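Carbon monoxide dehydrogenase (Thermococcus sp. AM4, PDB 6T7J) catalyses the reversible oxidation of carbon monoxide to carbon dioxide, probably at a nickel-iron-sulfur cluster C that lacks its nickel in this form. Local coordinates at residues Glu279-Glu284 against Glu387-Ala392; Thr441-Val446 against Glu623-Leu628. All blocks are in the same frame, centred on the assembly; numbering follows the deposited sequence.

Contact 1: residues Glu279-Glu284 against Glu387-Ala392; sequences EIAMSE and EIVRIA
V389 meets I280 and A281 with both of its methyl groups, and its side chain carries the whole contact from the side of helix 381-395. Its CB is directed at the end of helix 271-281, and there the chain forks. One branch, V389 CG1, is placed anti to the backbone N (chi1 179°) and reaches the A281 methyl, with V389 CG1 and A281 CB 3.7 Å apart; V389 CG1 also lies 3.9 Å from A281 CA and so touches the helix backbone. The other branch, V389 CG2, stands beside its own backbone N and is shared between two neighbours: it is 3.7 Å from A281 CB and 3.9 Å from I280 CG2. The A281 methyl thus sits against both prongs of the fork. I280 offers only its CG2 branch to V389, because CG1 and CD1 turn away and the residue also packs on D382, A385 and K386, three to seven residues before V389 in helix 381-395. With only a methyl on A281, its CA lies 5.9 Å from V389 CA. M286 adds to the apolar surroundings from helix 284-292, and A281 also rests on V298 and V300 in the parallel sheet of a Rossmann-like alpha/beta domain. All three touching residues are buried and meet through carbon alone, so the two helices are held here by shape and the exclusion of water.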
ATOM      1  N   GLU A 279     -33.798   5.400  -5.975  1.00 56.88           N
ATOM      2  CA  GLU A 279     -34.971   6.142  -5.525  1.00 58.61           C
ATOM      3  C   GLU A 279     -35.394   7.187  -6.551  1.00 56.01           C
ATOM      4  O   GLU A 279     -36.590   7.356  -6.816  1.00 55.33           O
ATOM      5  CB  GLU A 279     -34.691   6.793  -4.171  1.00 57.12           C
ATOM      6  CG  GLU A 279     -34.842   5.841  -2.996  1.00 58.57           C
ATOM      7  CD  GLU A 279     -34.135   6.334  -1.750  1.00 68.83           C
ATOM      8  OE1 GLU A 279     -33.595   5.493  -1.002  1.00 66.18           O
ATOM      9  OE2 GLU A 279     -34.118   7.562  -1.519  1.00 76.24           O
ATOM     10  N   ILE A 280     -34.429   7.888  -7.151  1.00 57.68           N
ATOM     11  CA  ILE A 280     -34.760   8.906  -8.142  1.00 58.04           C
ATOM     12  C   ILE A 280     -35.368   8.271  -9.384  1.00 58.42           C
ATOM     13  O   ILE A 280     -36.380   8.749  -9.909  1.00 61.16           O
ATOM     14  CB  ILE A 280     -33.512   9.740  -8.484  1.00 54.23           C
ATOM     15  CG1 ILE A 280     -33.193  10.714  -7.346  1.00 59.03           C
ATOM     16  CG2 ILE A 280     -33.704  10.486  -9.800  1.00 53.68           C
ATOM     17  CD1 ILE A 280     -34.220  11.807  -7.165  1.00 58.84           C
ATOM     18  N   ALA A 281     -34.779   7.174  -9.866  1.00 59.92           N
ATOM     19  CA  ALA A 281     -35.234   6.597 -11.125  1.00 59.12           C
ATOM     20  C   ALA A 281     -36.566   5.874 -10.976  1.00 63.02           C
ATOM     21  O   ALA A 281     -37.351   5.832 -11.931  1.00 63.11           O
ATOM     22  CB  ALA A 281     -34.170   5.656 -11.680  1.00 59.97           C
ATOM     23  N   MET A 282     -36.848   5.301  -9.807  1.00 63.25           N
ATOM     24  CA  MET A 282     -38.162   4.716  -9.580  1.00 65.97           C
ATOM     25  C   MET A 282     -39.167   5.728  -9.041  1.00 67.06           C
ATOM     26  O   MET A 282     -40.312   5.356  -8.761  1.00 67.77           O
ATOM     27  CB  MET A 282     -38.059   3.500  -8.646  1.00 64.08           C
ATOM     28  CG  MET A 282     -37.964   3.797  -7.161  1.00 65.63           C
ATOM     29  SD  MET A 282     -37.605   2.282  -6.238  1.00 81.43           S
ATOM     30  CE  MET A 282     -38.321   2.662  -4.641  1.00 69.06           C
ATOM     31  N   SER A 283     -38.773   6.991  -8.903  1.00 63.09           N
ATOM     32  CA  SER A 283     -39.744   8.049  -8.679  1.00 59.38           C
ATOM     33  C   SER A 283     -40.614   8.224  -9.921  1.00 61.90           C
ATOM     34  O   SER A 283     -40.216   7.897 -11.043  1.00 64.30           O
ATOM     35  CB  SER A 283     -39.043   9.363  -8.336  1.00 56.62           C
ATOM     36  OG  SER A 283     -38.461   9.946  -9.491  1.00 54.44           O
ATOM     37  N   GLU A 284     -41.820   8.752  -9.713  1.00 65.50           N
ATOM     38  CA  GLU A 284     -42.772   8.860 -10.811  1.00 64.94           C
ATOM     39  C   GLU A 284     -42.385   9.934 -11.824  1.00 62.01           C
ATOM     40  O   GLU A 284     -42.808   9.853 -12.986  1.00 60.37           O
ATOM     41  CB  GLU A 284     -44.170   9.126 -10.253  1.00 66.44           C
ATOM     42  CG  GLU A 284     -45.281   8.991 -11.269  1.00 69.15           C
ATOM     43  CD  GLU A 284     -45.967  10.310 -11.530  1.00 79.13           C
ATOM     44  OE1 GLU A 284     -46.353  10.988 -10.560  1.00 87.82           O
ATOM     45  OE2 GLU A 284     -46.139  10.665 -12.700  1.00 71.00           O
ATOM     46  N   GLU A 387     -30.037  14.132 -12.992  1.00 53.47           N
ATOM     47  CA  GLU A 387     -29.313  14.330 -14.245  1.00 60.00           C
ATOM     48  C   GLU A 387     -28.891  12.998 -14.860  1.00 57.97           C
ATOM     49  O   GLU A 387     -29.043  12.783 -16.071  1.00 54.29           O
ATOM     50  CB  GLU A 387     -28.104  15.228 -13.986  1.00 55.05           C
ATOM     51  CG  GLU A 387     -27.134  15.379 -15.135  1.00 56.89           C
ATOM     52  CD  GLU A 387     -25.837  16.038 -14.695  1.00 67.42           C
ATOM     53  OE1 GLU A 387     -25.668  16.260 -13.476  1.00 62.21           O
ATOM     54  OE2 GLU A 387     -24.989  16.335 -15.564  1.00 69.27           O
ATOM     55  N   ILE A 388     -28.384  12.082 -14.032  1.00 54.52           N
ATOM     56  CA  ILE A 388     -27.904  10.795 -14.530  1.00 55.15           C
ATOM     57  C   ILE A 388     -29.058   9.971 -15.099  1.00 52.86           C
ATOM     58  O   ILE A 388     -28.975   9.427 -16.214  1.00 52.76           O
ATOM     59  CB  ILE A 388     -27.167  10.045 -13.406  1.00 51.33           C
ATOM     60  CG1 ILE A 388     -25.788  10.662 -13.165  1.00 47.30           C
ATOM     61  CG2 ILE A 388     -27.061   8.568 -13.724  1.00 47.63           C
ATOM     62  CD1 ILE A 388     -25.188  10.312 -11.821  1.00 48.35           C
ATOM     63  N   VAL A 389     -30.149   9.857 -14.334  1.00 50.52           N
ATOM     64  CA  VAL A 389     -31.306   9.098 -14.805  1.00 54.44           C
ATOM     65  C   VAL A 389     -31.866   9.721 -16.077  1.00 54.62           C
ATOM     66  O   VAL A 389     -32.323   9.013 -16.984  1.00 54.37           O
ATOM     67  CB  VAL A 389     -32.373   9.003 -13.698  1.00 51.07           C
ATOM     68  CG1 VAL A 389     -33.586   8.242 -14.196  1.00 52.78           C
ATOM     69  CG2 VAL A 389     -31.800   8.328 -12.462  1.00 54.99           C
ATOM     70  N   ARG A 390     -31.823  11.053 -16.174  1.00 56.13           N
ATOM     71  CA  ARG A 390     -32.296  11.722 -17.380  1.00 58.68           C
ATOM     72  C   ARG A 390     -31.434  11.364 -18.579  1.00 56.15           C
ATOM     73  O   ARG A 390     -31.950  11.146 -19.678  1.00 54.75           O
ATOM     74  CB  ARG A 390     -32.317  13.236 -17.173  1.00 56.90           C
ATOM     75  CG  ARG A 390     -33.582  13.739 -16.511  1.00 57.24           C
ATOM     76  CD  ARG A 390     -33.764  15.233 -16.670  1.00 63.36           C
ATOM     77  NE  ARG A 390     -34.576  15.776 -15.585  1.00 76.19           N
ATOM     78  CZ  ARG A 390     -34.086  16.471 -14.565  1.00 76.35           C
ATOM     79  NH1 ARG A 390     -34.898  16.926 -13.618  1.00 76.71           N
ATOM     80  NH2 ARG A 390     -32.784  16.717 -14.492  1.00 69.96           N
ATOM     81  N   ILE A 391     -30.115  11.308 -18.389  1.00 53.01           N
ATOM     82  CA  ILE A 391     -29.235  10.930 -19.492  1.00 57.99           C
ATOM     83  C   ILE A 391     -29.552   9.516 -19.965  1.00 54.73           C
ATOM     84  O   ILE A 391     -29.615   9.244 -21.173  1.00 53.00           O
ATOM     85  CB  ILE A 391     -27.761  11.082 -19.076  1.00 57.88           C
ATOM     86  CG1 ILE A 391     -27.438  12.561 -18.856  1.00 56.33           C
ATOM     87  CG2 ILE A 391     -26.842  10.488 -20.131  1.00 57.78           C
ATOM     88  CD1 ILE A 391     -26.081  12.812 -18.270  1.00 52.04           C
ATOM     89  N   ALA A 392     -29.789   8.599 -19.024  1.00 55.98           N
ATOM     90  CA  ALA A 392     -30.162   7.236 -19.410  1.00 58.82           C
ATOM     91  C   ALA A 392     -31.477   7.216 -20.192  1.00 59.10           C
ATOM     92  O   ALA A 392     -31.588   6.573 -21.251  1.00 59.93           O
ATOM     93  CB  ALA A 392     -30.258   6.352 -18.167  1.00 49.37           C
TER

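Contact 2: residues Thr441-Val446 against Glu623-Leu628; sequences TIKGIV and EKRKKL
The carbonyl oxygen of K443 receives a hydrogen bond from R625 NH1, 2.8 Å long and bent, with an angle of 143° at the hydrogen. The donor stands above the carbonyl plane, 37° out of it, while the oxygen lies at the guanidinium edge and not far from that group's plane. R625 CD is 3.5 Å from the same K443 O, so the end of the aliphatic chain packs against the acceptor too. The bend about the CG-CD bond (chi3 68°) turns the guanidinium so that CD and NH1 both lie near this oxygen. R625 NH1 is 3.2 Å from I442 O. Strand 444-448 is a central strand of a six-stranded parallel sheet with order 3-2-1-4-5-6, a Rossmann-like arrangement, and R625 on helix 610-627 reaches the turn that leads into it. The other guanidinium nitrogens are engaged as well: NH2 bonds to L437 O, in the last turn of helix 431-439, and NE to P631 O in the C-terminal tail, which together should fix the rotation of this buried group. K443 CG lies 4.3 Å from R625 CD, and K443 NZ donates to the carbonyl oxygen of G440 and to a carboxylate oxygen of the C-terminal L632.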
ATOM      1  N   THR A 441     -30.001 -30.805  14.930  1.00 52.64           N
ATOM      2  CA  THR A 441     -30.938 -30.409  13.883  1.00 63.48           C
ATOM      3  C   THR A 441     -30.244 -29.563  12.826  1.00 63.32           C
ATOM      4  O   THR A 441     -30.534 -29.685  11.628  1.00 61.55           O
ATOM      5  CB  THR A 441     -32.117 -29.651  14.497  1.00 61.35           C
ATOM      6  OG1 THR A 441     -32.422 -30.202  15.786  1.00 59.82           O
ATOM      7  CG2 THR A 441     -33.342 -29.765  13.606  1.00 60.05           C
ATOM      8  N   ILE A 442     -29.315 -28.709  13.244  1.00 61.41           N
ATOM      9  CA  ILE A 442     -28.423 -27.993  12.343  1.00 61.89           C
ATOM     10  C   ILE A 442     -26.997 -28.362  12.731  1.00 59.70           C
ATOM     11  O   ILE A 442     -26.591 -28.159  13.883  1.00 60.09           O
ATOM     12  CB  ILE A 442     -28.644 -26.474  12.400  1.00 61.93           C
ATOM     13  CG1 ILE A 442     -30.027 -26.123  11.843  1.00 59.70           C
ATOM     14  CG2 ILE A 442     -27.555 -25.743  11.628  1.00 57.70           C
ATOM     15  CD1 ILE A 442     -30.294 -24.637  11.747  1.00 61.40           C
ATOM     16  N   LYS A 443     -26.249 -28.926  11.781  1.00 58.45           N
ATOM     17  CA  LYS A 443     -24.884 -29.353  12.075  1.00 61.20           C
ATOM     18  C   LYS A 443     -23.983 -28.158  12.352  1.00 62.96           C
ATOM     19  O   LYS A 443     -23.168 -28.187  13.283  1.00 65.71           O
ATOM     20  CB  LYS A 443     -24.329 -30.183  10.918  1.00 64.98           C
ATOM     21  CG  LYS A 443     -24.302 -31.679  11.185  1.00 64.79           C
ATOM     22  CD  LYS A 443     -25.659 -32.178  11.654  1.00 61.04           C
ATOM     23  CE  LYS A 443     -25.586 -33.623  12.109  1.00 66.10           C
ATOM     24  NZ  LYS A 443     -26.824 -34.043  12.821  1.00 64.64           N
ATOM     25  N   GLY A 444     -24.117 -27.104  11.560  1.00 62.10           N
ATOM     26  CA  GLY A 444     -23.324 -25.913  11.762  1.00 60.32           C
ATOM     27  C   GLY A 444     -23.765 -24.816  10.821  1.00 60.56           C
ATOM     28  O   GLY A 444     -24.789 -24.926  10.147  1.00 58.62           O
ATOM     29  N   ILE A 445     -22.976 -23.747  10.793  1.00 64.90           N
ATOM     30  CA  ILE A 445     -23.213 -22.608   9.915  1.00 61.05           C
ATOM     31  C   ILE A 445     -21.953 -22.371   9.098  1.00 56.93           C
ATOM     32  O   ILE A 445     -20.838 -22.490   9.615  1.00 55.99           O
ATOM     33  CB  ILE A 445     -23.592 -21.341  10.709  1.00 57.15           C
ATOM     34  CG1 ILE A 445     -24.732 -21.644  11.683  1.00 56.33           C
ATOM     35  CG2 ILE A 445     -23.977 -20.209   9.765  1.00 48.72           C
ATOM     36  CD1 ILE A 445     -24.860 -20.638  12.795  1.00 55.77           C
ATOM     37  N   VAL A 446     -22.126 -22.051   7.821  1.00 55.90           N
ATOM     38  CA  VAL A 446     -20.997 -21.752   6.949  1.00 49.97           C
ATOM     39  C   VAL A 446     -21.285 -20.467   6.188  1.00 53.87           C
ATOM     40  O   VAL A 446     -22.341 -20.330   5.561  1.00 56.66           O
ATOM     41  CB  VAL A 446     -20.691 -22.903   5.974  1.00 51.88           C
ATOM     42  CG1 VAL A 446     -19.647 -22.466   4.955  1.00 49.75           C
ATOM     43  CG2 VAL A 446     -20.200 -24.119   6.740  1.00 53.94           C
ATOM     44  N   GLU A 623     -15.943 -32.265  13.684  1.00 57.49           N
ATOM     45  CA  GLU A 623     -14.875 -32.216  14.677  1.00 58.32           C
ATOM     46  C   GLU A 623     -15.195 -31.204  15.772  1.00 62.78           C
ATOM     47  O   GLU A 623     -15.044 -31.489  16.968  1.00 61.96           O
ATOM     48  CB  GLU A 623     -13.554 -31.869  13.989  1.00 61.86           C
ATOM     49  CG  GLU A 623     -12.315 -32.391  14.683  1.00 70.65           C
ATOM     50  CD  GLU A 623     -11.072 -32.220  13.832  1.00 76.02           C
ATOM     51  OE1 GLU A 623     -10.276 -31.298  14.113  1.00 69.14           O
ATOM     52  OE2 GLU A 623     -10.898 -33.007  12.876  1.00 70.40           O
ATOM     53  N   LYS A 624     -15.640 -30.010  15.374  1.00 62.73           N
ATOM     54  CA  LYS A 624     -16.001 -28.991  16.355  1.00 59.57           C
ATOM     55  C   LYS A 624     -17.206 -29.415  17.188  1.00 58.93           C
ATOM     56  O   LYS A 624     -17.317 -29.032  18.358  1.00 56.06           O
ATOM     57  CB  LYS A 624     -16.279 -27.661  15.655  1.00 59.43           C
ATOM     58  CG  LYS A 624     -15.084 -27.093  14.905  1.00 52.53           C
ATOM     59  CD  LYS A 624     -14.354 -26.057  15.738  1.00 54.19           C
ATOM     60  CE  LYS A 624     -12.868 -26.025  15.410  1.00 56.40           C
ATOM     61  NZ  LYS A 624     -12.619 -25.854  13.955  1.00 53.91           N
ATOM     62  N   ARG A 625     -18.116 -30.195  16.603  1.00 63.89           N
ATOM     63  CA  ARG A 625     -19.230 -30.742  17.372  1.00 62.44           C
ATOM     64  C   ARG A 625     -18.740 -31.743  18.409  1.00 64.55           C
ATOM     65  O   ARG A 625     -19.184 -31.721  19.563  1.00 65.62           O
ATOM     66  CB  ARG A 625     -20.242 -31.407  16.440  1.00 54.50           C
ATOM     67  CG  ARG A 625     -20.940 -30.460  15.489  1.00 61.50           C
ATOM     68  CD  ARG A 625     -22.130 -31.135  14.837  1.00 64.14           C
ATOM     69  NE  ARG A 625     -23.187 -31.405  15.807  1.00 61.21           N
ATOM     70  CZ  ARG A 625     -24.116 -30.525  16.158  1.00 60.28           C
ATOM     71  NH1 ARG A 625     -24.123 -29.315  15.615  1.00 67.80           N
ATOM     72  NH2 ARG A 625     -25.040 -30.854  17.050  1.00 60.72           N
ATOM     73  N   LYS A 626     -17.829 -32.635  18.010  1.00 64.69           N
ATOM     74  CA  LYS A 626     -17.287 -33.614  18.946  1.00 63.47           C
ATOM     75  C   LYS A 626     -16.536 -32.933  20.083  1.00 64.11           C
ATOM     76  O   LYS A 626     -16.624 -33.360  21.240  1.00 66.70           O
ATOM     77  CB  LYS A 626     -16.376 -34.599  18.210  1.00 61.91           C
ATOM     78  CG  LYS A 626     -17.105 -35.503  17.225  1.00 70.30           C
ATOM     79  CD  LYS A 626     -16.150 -36.451  16.504  1.00 71.46           C
ATOM     80  CE  LYS A 626     -15.316 -35.723  15.457  1.00 66.94           C
ATOM     81  NZ  LYS A 626     -14.985 -36.586  14.284  1.00 57.75           N
ATOM     82  N   LYS A 627     -15.797 -31.862  19.778  1.00 60.98           N
ATOM     83  CA  LYS A 627     -15.080 -31.144  20.828  1.00 60.86           C
ATOM     84  C   LYS A 627     -16.020 -30.403  21.772  1.00 65.01           C
ATOM     85  O   LYS A 627     -15.623 -30.086  22.899  1.00 64.70           O
ATOM     86  CB  LYS A 627     -14.081 -30.167  20.209  1.00 58.82           C
ATOM     87  CG  LYS A 627     -12.931 -30.837  19.475  1.00 61.04           C
ATOM     88  CD  LYS A 627     -11.876 -29.823  19.060  1.00 65.49           C
ATOM     89  CE  LYS A 627     -10.798 -30.461  18.196  1.00 66.82           C
ATOM     90  NZ  LYS A 627     -10.053 -31.527  18.925  1.00 74.89           N
ATOM     91  N   LEU A 628     -17.248 -30.120  21.345  1.00 63.86           N
ATOM     92  CA  LEU A 628     -18.229 -29.428  22.169  1.00 64.27           C
ATOM     93  C   LEU A 628     -19.072 -30.373  23.016  1.00 69.86           C
ATOM     94  O   LEU A 628     -19.972 -29.909  23.724  1.00 67.12           O
ATOM     95  CB  LEU A 628     -19.152 -28.580  21.287  1.00 61.51           C
ATOM     96  CG  LEU A 628     -18.634 -27.217  20.826  1.00 60.28           C
ATOM     97  CD1 LEU A 628     -19.682 -26.520  19.979  1.00 58.92           C
ATOM     98  CD2 LEU A 628     -18.241 -26.355  22.014  1.00 55.88           C
TER

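In the fold
Read from the N terminus, contact 1 comes first: the chain leaves helix 271-281, builds most of the first six-stranded parallel sheet, and returns in helix 381-395, closing a loop of 102 residues. Contact 2 opens only later, at the turn before strand 444-448, and closes when helix 610-627 comes back after 176 residues that supply the other strands of the second parallel sheet. The two loops therefore follow one another in series, neither nested nor crossed. The centres of contact 1 and contact 2 are about 48 Å apart, on opposite sides of the chain's centre. Contact 1 joins two helices beside one sheet, whereas contact 2 ties the C-terminal helix to the other.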